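Galactan 1,3-beta-galactosidase (Phanerochaete chrysosporium, PDB 7BYT) probably hydrolyses beta-1,3-linked galactan as an exo-acting family 43 glycoside hydrolase that also carries a carbohydrate-binding module. Local coordinates at residues V79-K84 against W97-S102; G106-G111 against G132-D137; R367-S372 against I408-G413. One frame throughout, in Å; residues are numbered along the deposited sequence.

Contact 1. Residues V79-K84 against W97-S102; sequences VVERPK and WFHSDS. With GLA (alpha-D-galactopyranose), chain F.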
# COMPACT_ATOMS: atom_id res chain seq x y z
N VAL A 79 -7.83 -1.19 -19.48
CA VAL A 79 -7.24 -1.05 -18.16
C VAL A 79 -8.12 -0.11 -17.34
O VAL A 79 -8.51 0.96 -17.82
CB VAL A 79 -5.81 -0.49 -18.26
CG1 VAL A 79 -5.27 -0.08 -16.89
CG2 VAL A 79 -4.89 -1.51 -18.91
N VAL A 80 -8.43 -0.53 -16.11
CA VAL A 80 -9.13 0.29 -15.12
C VAL A 80 -8.28 0.27 -13.86
O VAL A 80 -8.08 -0.81 -13.27
CB VAL A 80 -10.53 -0.25 -14.83
CG1 VAL A 80 -11.13 0.43 -13.62
CG2 VAL A 80 -11.44 -0.11 -16.06
N GLU A 81 -7.78 1.43 -13.44
CA GLU A 81 -6.86 1.48 -12.31
C GLU A 81 -7.26 2.56 -11.32
O GLU A 81 -7.90 3.57 -11.67
CB GLU A 81 -5.42 1.74 -12.78
CG GLU A 81 -4.77 0.48 -13.34
CD GLU A 81 -3.41 0.71 -13.98
OE1 GLU A 81 -2.93 1.86 -14.02
OE2 GLU A 81 -2.81 -0.29 -14.44
N ARG A 82 -6.89 2.34 -10.06
CA ARG A 82 -6.97 3.35 -9.01
C ARG A 82 -8.37 3.97 -8.85
O ARG A 82 -8.52 5.20 -8.90
CB ARG A 82 -5.90 4.41 -9.21
CG ARG A 82 -4.49 3.79 -9.13
CD ARG A 82 -3.36 4.82 -9.25
NE ARG A 82 -2.06 4.16 -9.17
CZ ARG A 82 -1.46 3.86 -8.02
NH1 ARG A 82 -2.04 4.16 -6.86
NH2 ARG A 82 -0.28 3.25 -8.02
N PRO A 83 -9.40 3.16 -8.63
CA PRO A 83 -10.74 3.72 -8.46
C PRO A 83 -10.81 4.56 -7.20
O PRO A 83 -10.12 4.30 -6.21
CB PRO A 83 -11.62 2.47 -8.33
CG PRO A 83 -10.69 1.44 -7.70
CD PRO A 83 -9.36 1.71 -8.38
N LYS A 84 -11.66 5.57 -7.24
CA LYS A 84 -11.91 6.45 -6.10
C LYS A 84 -13.38 6.80 -6.11
O LYS A 84 -13.97 6.95 -7.18
CB LYS A 84 -11.12 7.77 -6.25
CG LYS A 84 -9.61 7.60 -6.46
CD LYS A 84 -8.91 7.26 -5.14
CE LYS A 84 -7.49 6.73 -5.38
NZ LYS A 84 -7.45 5.28 -5.72
N TRP A 97 -14.51 7.64 -9.89
CA TRP A 97 -13.56 7.99 -10.93
C TRP A 97 -12.47 6.93 -10.97
O TRP A 97 -12.16 6.30 -9.95
CB TRP A 97 -12.92 9.36 -10.64
CG TRP A 97 -13.85 10.51 -10.90
CD1 TRP A 97 -15.05 10.75 -10.28
CD2 TRP A 97 -13.68 11.57 -11.85
NE1 TRP A 97 -15.63 11.89 -10.79
CE2 TRP A 97 -14.81 12.41 -11.75
CE3 TRP A 97 -12.67 11.89 -12.76
CZ2 TRP A 97 -14.96 13.55 -12.54
CZ3 TRP A 97 -12.83 13.03 -13.55
CH2 TRP A 97 -13.97 13.85 -13.43
N PHE A 98 -11.88 6.73 -12.15
CA PHE A 98 -10.76 5.80 -12.27
C PHE A 98 -9.91 6.19 -13.46
O PHE A 98 -10.34 6.93 -14.35
CB PHE A 98 -11.25 4.34 -12.40
CG PHE A 98 -12.30 4.14 -13.45
CD1 PHE A 98 -11.96 3.84 -14.76
CD2 PHE A 98 -13.64 4.26 -13.12
CE1 PHE A 98 -12.94 3.63 -15.72
CE2 PHE A 98 -14.63 4.06 -14.07
CZ PHE A 98 -14.27 3.75 -15.37
N HIS A 99 -8.69 5.67 -13.47
CA HIS A 99 -7.81 5.78 -14.63
C HIS A 99 -8.29 4.78 -15.66
O HIS A 99 -8.37 3.57 -15.38
CB HIS A 99 -6.38 5.49 -14.18
CG HIS A 99 -5.39 5.34 -15.28
ND1 HIS A 99 -4.11 4.89 -15.05
CD2 HIS A 99 -5.46 5.60 -16.61
CE1 HIS A 99 -3.44 4.85 -16.19
NE2 HIS A 99 -4.23 5.28 -17.15
N SER A 100 -8.66 5.28 -16.83
CA SER A 100 -9.20 4.48 -17.93
C SER A 100 -8.17 4.47 -19.05
O SER A 100 -7.75 5.53 -19.52
CB SER A 100 -10.49 5.15 -18.41
OG SER A 100 -11.08 4.46 -19.50
N ASP A 101 -7.73 3.27 -19.47
CA ASP A 101 -6.65 3.24 -20.44
C ASP A 101 -6.73 2.02 -21.34
O ASP A 101 -7.54 1.11 -21.14
CB ASP A 101 -5.27 3.32 -19.75
CG ASP A 101 -4.35 4.32 -20.42
OD1 ASP A 101 -4.31 4.31 -21.67
OD2 ASP A 101 -3.67 5.11 -19.72
N SER A 102 -5.88 2.03 -22.36
CA SER A 102 -5.61 0.86 -23.18
C SER A 102 -4.46 0.07 -22.57
O SER A 102 -3.78 0.51 -21.64
CB SER A 102 -5.25 1.30 -24.60
OG SER A 102 -4.11 2.15 -24.57
C1 GLA F . 2.57 2.48 -11.79
C2 GLA F . 1.17 3.06 -11.64
C3 GLA F . 0.17 1.92 -11.63
C4 GLA F . 0.25 1.18 -12.97
C5 GLA F . 1.70 0.72 -13.20
C6 GLA F . 1.88 0.10 -14.59
O1 GLA F . 2.83 1.55 -10.72
O2 GLA F . 1.14 3.81 -10.43
O3 GLA F . -1.16 2.39 -11.39
O4 GLA F . -0.23 1.98 -14.06
O5 GLA F . 2.63 1.81 -13.06
O6 GLA F . 1.82 1.12 -15.60
O HOH W 1 -10.96 1.84 -18.81
O HOH W 2 -3.17 4.25 -12.63

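Contact 2. Residues G106-G111 against G132-D137; sequences GAAMVG and GADSRD. With GLA (alpha-D-galactopyranose), chain F.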
# COMPACT_ATOMS: atom_id res chain seq x y z
N GLY A 106 -1.64 4.02 -23.76
CA GLY A 106 -1.59 5.04 -24.79
C GLY A 106 -2.80 5.94 -24.87
O GLY A 106 -2.78 6.92 -25.62
N ALA A 107 -3.87 5.63 -24.14
CA ALA A 107 -5.10 6.41 -24.23
C ALA A 107 -5.24 7.48 -23.15
O ALA A 107 -5.84 8.52 -23.41
CB ALA A 107 -6.31 5.48 -24.18
N ALA A 108 -4.75 7.21 -21.94
CA ALA A 108 -4.61 8.21 -20.87
C ALA A 108 -5.89 9.02 -20.66
O ALA A 108 -5.93 10.24 -20.87
CB ALA A 108 -3.41 9.13 -21.15
N MET A 109 -6.93 8.33 -20.21
CA MET A 109 -8.21 8.95 -19.91
C MET A 109 -8.60 8.70 -18.46
O MET A 109 -7.97 7.91 -17.75
CB MET A 109 -9.29 8.42 -20.84
CG MET A 109 -8.97 8.75 -22.28
SD MET A 109 -10.08 7.95 -23.41
CE MET A 109 -10.04 9.11 -24.77
N VAL A 110 -9.63 9.43 -18.02
CA VAL A 110 -10.38 9.09 -16.82
C VAL A 110 -11.68 8.43 -17.25
O VAL A 110 -12.18 8.64 -18.36
CB VAL A 110 -10.70 10.30 -15.92
CG1 VAL A 110 -9.44 10.92 -15.37
CG2 VAL A 110 -11.55 11.33 -16.68
N GLY A 111 -12.24 7.62 -16.36
CA GLY A 111 -13.59 7.14 -16.53
C GLY A 111 -14.43 7.47 -15.31
O GLY A 111 -13.88 7.64 -14.22
N GLY A 132 -8.95 17.79 -22.41
CA GLY A 132 -8.30 17.33 -23.61
C GLY A 132 -6.89 16.80 -23.43
O GLY A 132 -6.25 16.45 -24.43
N ALA A 133 -6.39 16.74 -22.20
CA ALA A 133 -5.01 16.34 -21.93
C ALA A 133 -4.97 14.97 -21.25
O ALA A 133 -5.97 14.46 -20.75
CB ALA A 133 -4.31 17.39 -21.07
N ASP A 134 -3.77 14.39 -21.23
CA ASP A 134 -3.60 13.06 -20.66
C ASP A 134 -3.97 13.05 -19.18
O ASP A 134 -3.71 13.99 -18.43
CB ASP A 134 -2.13 12.64 -20.70
CG ASP A 134 -1.63 12.30 -22.08
OD1 ASP A 134 -2.42 12.28 -23.04
OD2 ASP A 134 -0.41 12.05 -22.17
N SER A 135 -4.53 11.91 -18.76
CA SER A 135 -4.61 11.59 -17.34
C SER A 135 -4.29 10.11 -17.21
O SER A 135 -4.93 9.28 -17.87
CB SER A 135 -6.01 11.92 -16.80
OG SER A 135 -6.13 11.58 -15.43
N ARG A 136 -3.28 9.79 -16.41
CA ARG A 136 -2.96 8.39 -16.09
C ARG A 136 -3.23 8.14 -14.62
O ARG A 136 -4.40 8.12 -14.22
CB ARG A 136 -1.57 7.99 -16.60
CG ARG A 136 -1.54 7.91 -18.13
CD ARG A 136 -0.16 7.56 -18.69
NE ARG A 136 -0.18 7.37 -20.14
CZ ARG A 136 -0.08 8.37 -21.02
NH1 ARG A 136 0.04 9.62 -20.59
NH2 ARG A 136 -0.10 8.11 -22.32
N ASP A 137 -2.21 7.97 -13.78
CA ASP A 137 -2.50 7.85 -12.35
C ASP A 137 -3.30 9.06 -11.89
O ASP A 137 -3.00 10.20 -12.27
CB ASP A 137 -1.20 7.82 -11.54
CG ASP A 137 -0.56 6.47 -11.51
OD1 ASP A 137 -0.88 5.61 -12.36
OD2 ASP A 137 0.33 6.28 -10.65
C1 GLA F . 2.57 2.48 -11.79
C2 GLA F . 1.17 3.06 -11.64
C3 GLA F . 0.17 1.92 -11.63
C4 GLA F . 0.25 1.18 -12.97
C5 GLA F . 1.70 0.72 -13.20
C6 GLA F . 1.88 0.10 -14.59
O1 GLA F . 2.83 1.55 -10.72
O2 GLA F . 1.14 3.81 -10.43
O3 GLA F . -1.16 2.39 -11.39
O4 GLA F . -0.23 1.98 -14.06
O5 GLA F . 2.63 1.81 -13.06
O6 GLA F . 1.82 1.12 -15.60
O HOH W 3 -3.07 9.60 -25.09
O HOH W 4 -6.71 8.90 -15.34

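Contact 3. Residues R367-S372 against I408-G413; sequences RNVTVS and ITFGSG. With NAG (2-acetamido-2-deoxy-beta-D-glucopyranose), chain B; GAL (beta-D-galactopyranose), chain G.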
# COMPACT_ATOMS: atom_id res chain seq x y z
N ARG A 367 13.81 -13.43 -2.69
CA ARG A 367 14.34 -14.63 -2.07
C ARG A 367 13.25 -15.19 -1.15
O ARG A 367 12.11 -14.74 -1.16
CB ARG A 367 15.64 -14.31 -1.34
CG ARG A 367 16.79 -13.91 -2.26
CD ARG A 367 18.08 -13.74 -1.47
NE ARG A 367 19.18 -13.30 -2.32
CZ ARG A 367 20.46 -13.38 -1.98
NH1 ARG A 367 20.82 -13.88 -0.80
NH2 ARG A 367 21.39 -12.96 -2.82
N ASN A 368 13.60 -16.19 -0.35
CA ASN A 368 12.69 -16.69 0.67
C ASN A 368 13.53 -17.44 1.68
O ASN A 368 14.69 -17.75 1.43
CB ASN A 368 11.60 -17.61 0.07
CG ASN A 368 12.16 -18.46 -1.02
OD1 ASN A 368 12.98 -19.34 -0.76
ND2 ASN A 368 11.74 -18.19 -2.24
N VAL A 369 12.92 -17.75 2.82
CA VAL A 369 13.61 -18.43 3.91
C VAL A 369 12.69 -19.45 4.54
O VAL A 369 11.51 -19.18 4.76
CB VAL A 369 14.17 -17.43 4.95
CG1 VAL A 369 13.06 -16.68 5.71
CG2 VAL A 369 15.14 -18.14 5.90
N THR A 370 13.23 -20.63 4.83
CA THR A 370 12.46 -21.61 5.59
C THR A 370 12.53 -21.28 7.07
O THR A 370 13.54 -20.78 7.58
CB THR A 370 13.01 -23.02 5.37
OG1 THR A 370 14.36 -23.08 5.84
CG2 THR A 370 12.96 -23.40 3.90
N VAL A 371 11.44 -21.56 7.78
CA VAL A 371 11.31 -21.26 9.20
C VAL A 371 10.71 -22.48 9.89
O VAL A 371 9.65 -22.97 9.47
CB VAL A 371 10.42 -20.03 9.44
CG1 VAL A 371 10.35 -19.71 10.92
CG2 VAL A 371 10.95 -18.82 8.67
N SER A 372 11.37 -22.96 10.94
CA SER A 372 10.85 -24.03 11.78
C SER A 372 10.82 -23.54 13.22
O SER A 372 11.82 -23.01 13.72
CB SER A 372 11.72 -25.28 11.68
OG SER A 372 11.37 -26.24 12.66
N ILE A 408 13.67 -20.82 17.10
CA ILE A 408 13.25 -20.65 15.71
C ILE A 408 14.48 -20.80 14.83
O ILE A 408 15.46 -20.07 15.01
CB ILE A 408 12.56 -19.30 15.47
CG1 ILE A 408 11.44 -19.06 16.49
CG2 ILE A 408 12.02 -19.24 14.06
CD1 ILE A 408 10.79 -17.68 16.38
N THR A 409 14.44 -21.74 13.89
CA THR A 409 15.57 -22.00 13.00
C THR A 409 15.23 -21.53 11.59
O THR A 409 14.13 -21.80 11.09
CB THR A 409 15.96 -23.48 13.00
OG1 THR A 409 16.45 -23.83 14.30
CG2 THR A 409 17.06 -23.74 12.00
N PHE A 410 16.17 -20.82 10.97
CA PHE A 410 16.01 -20.24 9.65
C PHE A 410 16.98 -20.87 8.67
O PHE A 410 18.17 -21.02 8.98
CB PHE A 410 16.30 -18.74 9.70
CG PHE A 410 15.37 -17.98 10.59
CD1 PHE A 410 15.63 -17.85 11.95
CD2 PHE A 410 14.22 -17.40 10.07
CE1 PHE A 410 14.75 -17.17 12.78
CE2 PHE A 410 13.33 -16.71 10.90
CZ PHE A 410 13.61 -16.59 12.26
N GLY A 411 16.48 -21.22 7.49
CA GLY A 411 17.34 -21.56 6.37
C GLY A 411 17.59 -23.04 6.15
O GLY A 411 18.29 -23.39 5.19
N SER A 412 17.05 -23.91 6.99
CA SER A 412 17.26 -25.34 6.81
C SER A 412 16.60 -25.85 5.53
O SER A 412 15.49 -25.44 5.17
CB SER A 412 16.71 -26.11 8.00
OG SER A 412 16.97 -27.50 7.84
N GLY A 413 17.29 -26.77 4.84
CA GLY A 413 16.68 -27.54 3.78
C GLY A 413 16.60 -26.88 2.42
O GLY A 413 16.43 -27.59 1.42
C1 NAG B . 12.30 -18.89 -3.36
C2 NAG B . 11.32 -19.10 -4.50
C3 NAG B . 12.04 -19.66 -5.73
C4 NAG B . 13.25 -18.79 -6.08
C5 NAG B . 14.13 -18.58 -4.85
C6 NAG B . 15.25 -17.59 -5.09
C7 NAG B . 8.94 -19.60 -4.14
C8 NAG B . 7.95 -20.62 -3.66
N2 NAG B . 10.23 -19.97 -4.09
O3 NAG B . 11.12 -19.69 -6.81
O4 NAG B . 14.06 -19.43 -7.06
O5 NAG B . 13.34 -18.04 -3.79
O6 NAG B . 16.02 -17.41 -3.91
O7 NAG B . 8.60 -18.51 -4.58
C1 GAL G . 24.53 -11.81 -1.11
C2 GAL G . 24.30 -11.99 0.39
C3 GAL G . 25.07 -13.22 0.92
C4 GAL G . 24.70 -14.47 0.12
C5 GAL G . 24.94 -14.15 -1.35
C6 GAL G . 24.53 -15.26 -2.30
O1 GAL G . 23.71 -10.77 -1.60
O2 GAL G . 24.75 -10.84 1.09
O3 GAL G . 24.77 -13.45 2.31
O4 GAL G . 23.31 -14.82 0.29
O5 GAL G . 24.18 -12.99 -1.76
O6 GAL G . 25.07 -15.02 -3.60

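Contact 1. Residues V79-K84 against W97-S102
E81 and H99 pair across a beta hairpin, strands 79-88 and 93-101, that forms the inner half of one blade in the five-bladed propeller of family 43 and reaches the galactose pocket. V79-D101, E81-H99 and K84-W97 are antiparallel hydrogen-bonded pairs; between the last two the register slips by one, a beta bulge in which R82 has a positive phi (55°). From this bulge the R82 side chain runs extended from CG to NE: NE gives to GLA O3 at 3.0 Å, and NH2, with GLA O2 at the guanidinium edge, gives to that oxygen at 2.9 Å. A leucine here would probably leave O2 and O3 without these two donors and the N243 carbonyl without NH1. E81 OE1 takes a bond from GLA O4 at 2.7 Å and a longer one from GLA O3, while E81 OE2 is held by Y105. One water links E81 OE1, H99 ND1 and GLA O3. On the other face V80 CG1 meets F98 CD1 at 3.7 Å. H99 is fixed in rotation by its far nitrogen: NE2 gives a 2.6 Å bond, 166° straight, to the anti lone pair of D101 OD2, which lies in the ring plane.

Contact 2. Residues G106-G111 against G132-D137
A108 and S135 bring the two backbones closest, their CA atoms 4.9 Å apart, where 106-110 and 133-136 run nearly at right angles (92°). A single direct hydrogen bond joins the segments: S135 N gives to A108 O at 3.0 Å, straight at the hydrogen (168°) but arriving from well above the carbonyl plane. K129 NZ also gives to that oxygen, so A108 O has two donors. Beside it M109 O is reached through a water, which donates to M109 O and R136 O and accepts from S135 OG. The S135 hydroxyl, anti to its own backbone N (chi1 178°), thus serves the water while lying 3.4 Å from V110 CG1. In the propeller, 109-115 is the third strand of its blade, and 132-137 belongs to the loop that leaves the outermost strand, 123-128, and leads to the innermost strand of the next blade, 138-142; the loop crosses the start of strand 109-115 on its way to the centre. The A108 methyl points at this loop and sits over the middle of one face of the R136 guanidinium, with CB 3.4 Å from CZ. R136 keeps that flat group in place by its edge: NH1 forms a salt bridge with D134 OD2 at 2.9 Å, entering from above the carboxylate plane, and NH2 bonds to the Y105 carbonyl. D134 has further partners in K129, a salt bridge through OD1, and in the backbone N of N158. The A108 methyl also touches the D134 side chain, CB to CG 3.8 Å, and so is bordered by both members of the ion pair. At the inner end of the loop D137 OD2 accepts a 2.6 Å bond from GLA O2.

Contact 3. Residues R367-S372 against I408-G413
V371 sits at the apolar centre, its two methyls divided between neighbours on the adjacent strand: CG1 meets I408 CG2 at 3.6 Å, and CG2 meets the F410 ring at CD2, 3.8 Å. The chi1 of V371 (-178°) sets CG1 anti to the backbone N and leaves CG2 for the ring, the side chains lying alongside one another and pointing the same way. V369 adds CG2 at the edge of the F410 ring, near its plane. I408 packs on I424, F410 on L421 and I424, all of strand 420-426, so this face fills the interior between the two sheets of the beta sandwich of the carbohydrate-binding module. The strands 367-373 and 405-410 are antiparallel neighbours: V371-F410 is a non-hydrogen-bonded pair, and S372-T409 a hydrogen-bonded one whose two bonds lie in the carbonyl planes. The hydroxyls of that pair face the other way, S372 OG bonded to the G376 carbonyl and T409 OG1 to T342. Beyond F410 the chain turns out of the strand. G411 N gives to T370 O at 3.0 Å and makes a weak second bond to T370 OG1, which itself donates to S412 O at 2.7 Å. At the positive phi of G411 (97°), any side chain would collide with the carbonyl oxygen of F410. Farther along strand 367-373, N368 ND2 is covalently joined to NAG C1, a glycosylated asparagine. R367 NH1 gives to GAL O4, at the guanidinium edge, at 2.9 Å, and NH2 to GAL O5 at 3.0 Å, while D363 holds NE in a salt bridge. Methyl and ring contacts thus tie the strand to the interior, whereas its start is given to sugars: one guanidinium gives both its terminal nitrogens to galactose, so R367 is part of the module's sugar-binding site.

How the contacts relate
Contacts 1 and 2 belong to one propeller blade and touch, their centres about 9 Å apart: strand 93-101 lies next to 109-115, and D101, whose OD2 takes the H99 bond, probably accepts from A107 N with its other oxygen, OD1. Both also reach the same galactose. Contact 1 is buried and carried by regular strand pairing, whereas contact 2, nearer the surface, is joined by one backbone bond, bridging water and a methyl laid over a guanidinium, which an ion pair within the loop steadies. Contact 3, about 40 and 46 Å away between centres, lies in the other domain. It is a strand pair like contact 1, but only partly buried, with an apolar side, a hydroxyl side and a different bound galactose.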